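Local coordinates for protein ECL CdiI (PDB 4NTQ) that serves as the immunity protein of a contact-dependent growth inhibition system, paired with a CdiA toxin that is a ribosomal RNase, at residues W39-K42 with D43-N46. Sequence-based numbering, arbitrary orientation.
Sequences WDIK and DYKN
Trp39 lays one face of its indole over the methylene of Asp43, Asp43 CB standing 3.6 Å from the centroid of the Trp39 five-membered ring in a CH-pi contact. The six-membered ring of the same indole turns its edge to the face of Tyr44, the planes 81° apart in a T-shaped pair, with Trp39 CE3 coming within 3.6 Å of Tyr44 CD1 near the rim of the phenol.

Asp40, the N-cap residue, and Asp43 form a capping box at the start of helix 41-58. Asp40 holds its CG between its own backbone N and carbonyl carbon (chi1 58°), which brings Asp40 OD2 back to accept from Asp43 N at 2.8 Å, met nearly end-on to the C-O bond. Asp43 replies less directly: Asp43 OD2 accepts from Asp40 N at 3.2 Å on the anti side, 34° out of the carboxylate plane. The two carboxylates are thereby drawn together, Asp40 OD2 to Asp43 OD2 at 3.3 Å, a closeness that the two amide N-H groups probably ease. Asp40 O then receives Tyr44 N, opening the run of i to i+4 bonds.

One turn along, the extended chain of Lys45 passes Ile41, with Lys45 CD 4.0 Å from Ile41 CG2. Helix 41-58 begins a short loop after strand 28-35 and packs back on it: Ile41 and Tyr44 touch Leu34, the Tyr44 hydroxyl is hydrogen-bonded to Pro35 O, and Trp39 reaches the loops at Met68 and Pro106.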
ATOM      1  N   TRP B  39      11.801   8.979  -3.709  1.00 38.61           N
ATOM      2  CA  TRP B  39      12.564   8.371  -2.621  1.00 35.24           C
ATOM      3  C   TRP B  39      13.429   7.216  -3.110  1.00 38.01           C
ATOM      4  O   TRP B  39      12.956   6.385  -3.880  1.00 43.80           O
ATOM      5  CB  TRP B  39      11.598   7.772  -1.608  1.00 33.49           C
ATOM      6  CG  TRP B  39      11.152   8.711  -0.522  1.00 45.29           C
ATOM      7  CD1 TRP B  39      11.531  10.010  -0.345  1.00 46.41           C
ATOM      8  CD2 TRP B  39      10.249   8.407   0.546  1.00 41.07           C
ATOM      9  NE1 TRP B  39      10.912  10.536   0.766  1.00 42.99           N
ATOM     10  CE2 TRP B  39      10.120   9.569   1.330  1.00 43.16           C
ATOM     11  CE3 TRP B  39       9.528   7.267   0.908  1.00 42.12           C
ATOM     12  CZ2 TRP B  39       9.300   9.622   2.456  1.00 36.58           C
ATOM     13  CZ3 TRP B  39       8.715   7.322   2.033  1.00 41.10           C
ATOM     14  CH2 TRP B  39       8.610   8.490   2.790  1.00 33.90           C
ATOM     15  N   ASP B  40      14.675   7.133  -2.646  1.00 33.95           N
ATOM     16  CA  ASP B  40      15.416   5.871  -2.751  1.00 32.25           C
ATOM     17  C   ASP B  40      15.044   4.981  -1.570  1.00 31.19           C
ATOM     18  O   ASP B  40      14.205   5.363  -0.749  1.00 30.82           O
ATOM     19  CB  ASP B  40      16.942   6.084  -2.839  1.00 35.40           C
ATOM     20  CG  ASP B  40      17.519   6.850  -1.644  1.00 36.76           C
ATOM     21  OD1 ASP B  40      18.530   7.557  -1.830  1.00 44.52           O
ATOM     22  OD2 ASP B  40      16.989   6.744  -0.524  1.00 42.43           O
ATOM     23  N   ILE B  41      15.662   3.806  -1.474  1.00 27.75           N
ATOM     24  CA  ILE B  41      15.292   2.826  -0.443  1.00 32.15           C
ATOM     25  C   ILE B  41      15.743   3.267   0.954  1.00 33.97           C
ATOM     26  O   ILE B  41      15.087   2.983   1.957  1.00 41.18           O
ATOM     27  CB  ILE B  41      15.813   1.406  -0.795  1.00 25.70           C
ATOM     28  CG1 ILE B  41      15.074   0.898  -2.024  1.00 33.66           C
ATOM     29  CG2 ILE B  41      15.546   0.394   0.340  1.00 21.07           C
ATOM     30  CD1 ILE B  41      13.632   0.477  -1.732  1.00 35.59           C
ATOM     31  N   LYS B  42      16.853   3.989   1.004  1.00 36.61           N
ATOM     32  CA  LYS B  42      17.309   4.598   2.244  1.00 37.74           C
ATOM     33  C   LYS B  42      16.228   5.547   2.797  1.00 32.30           C
ATOM     34  O   LYS B  42      15.946   5.548   3.998  1.00 32.35           O
ATOM     35  CB  LYS B  42      18.636   5.323   2.016  1.00 43.76           C
ATOM     36  CG  LYS B  42      19.654   5.133   3.113  1.00 61.45           C
ATOM     37  CD  LYS B  42      21.073   5.344   2.595  1.00 77.14           C
ATOM     38  CE  LYS B  42      21.492   4.244   1.614  1.00 77.87           C
ATOM     39  NZ  LYS B  42      22.887   4.426   1.098  1.00 80.70           N
ATOM     40  N   ASP B  43      15.610   6.328   1.914  1.00 28.47           N
ATOM     41  CA  ASP B  43      14.502   7.198   2.305  1.00 44.30           C
ATOM     42  C   ASP B  43      13.286   6.420   2.844  1.00 44.60           C
ATOM     43  O   ASP B  43      12.701   6.815   3.860  1.00 42.25           O
ATOM     44  CB  ASP B  43      14.046   8.055   1.135  1.00 33.36           C
ATOM     45  CG  ASP B  43      15.042   9.117   0.759  1.00 43.47           C
ATOM     46  OD1 ASP B  43      15.786   9.609   1.631  1.00 46.81           O
ATOM     47  OD2 ASP B  43      15.059   9.473  -0.429  1.00 47.73           O
ATOM     48  N   TYR B  44      12.908   5.335   2.156  1.00 31.35           N
ATOM     49  CA  TYR B  44      11.765   4.536   2.565  1.00 24.02           C
ATOM     50  C   TYR B  44      12.049   4.013   3.949  1.00 31.79           C
ATOM     51  O   TYR B  44      11.203   4.088   4.847  1.00 38.27           O
ATOM     52  CB  TYR B  44      11.540   3.355   1.622  1.00 22.17           C
ATOM     53  CG  TYR B  44      10.699   3.659   0.397  1.00 24.26           C
ATOM     54  CD1 TYR B  44       9.300   3.667   0.470  1.00 26.58           C
ATOM     55  CD2 TYR B  44      11.297   3.913  -0.840  1.00 25.33           C
ATOM     56  CE1 TYR B  44       8.517   3.946  -0.663  1.00 28.68           C
ATOM     57  CE2 TYR B  44      10.530   4.185  -1.971  1.00 29.31           C
ATOM     58  CZ  TYR B  44       9.141   4.206  -1.883  1.00 34.51           C
ATOM     59  OH  TYR B  44       8.383   4.482  -3.010  1.00 33.36           O
ATOM     60  N   LYS B  45      13.270   3.519   4.126  1.00 31.93           N
ATOM     61  CA  LYS B  45      13.675   2.870   5.373  1.00 34.09           C
ATOM     62  C   LYS B  45      13.742   3.876   6.518  1.00 31.23           C
ATOM     63  O   LYS B  45      13.366   3.573   7.649  1.00 27.92           O
ATOM     64  CB  LYS B  45      15.024   2.154   5.205  1.00 30.53           C
ATOM     65  CG  LYS B  45      14.930   0.818   4.472  1.00 29.82           C
ATOM     66  CD  LYS B  45      16.303   0.161   4.296  1.00 29.27           C
ATOM     67  CE  LYS B  45      16.133  -1.330   4.042  1.00 36.50           C
ATOM     68  NZ  LYS B  45      17.423  -2.030   3.828  1.00 37.86           N
ATOM     69  N   ASN B  46      14.220   5.075   6.226  1.00 27.72           N
ATOM     70  CA  ASN B  46      14.247   6.112   7.246  1.00 42.22           C
ATOM     71  C   ASN B  46      12.829   6.456   7.728  1.00 40.08           C
ATOM     72  O   ASN B  46      12.575   6.577   8.922  1.00 41.29           O
ATOM     73  CB  ASN B  46      14.963   7.353   6.722  1.00 48.21           C
ATOM     74  CG  ASN B  46      14.684   8.562   7.560  1.00 65.93           C
ATOM     75  OD1 ASN B  46      15.294   8.750   8.609  1.00 73.06           O
ATOM     76  ND2 ASN B  46      13.742   9.393   7.113  1.00 71.92           N
TER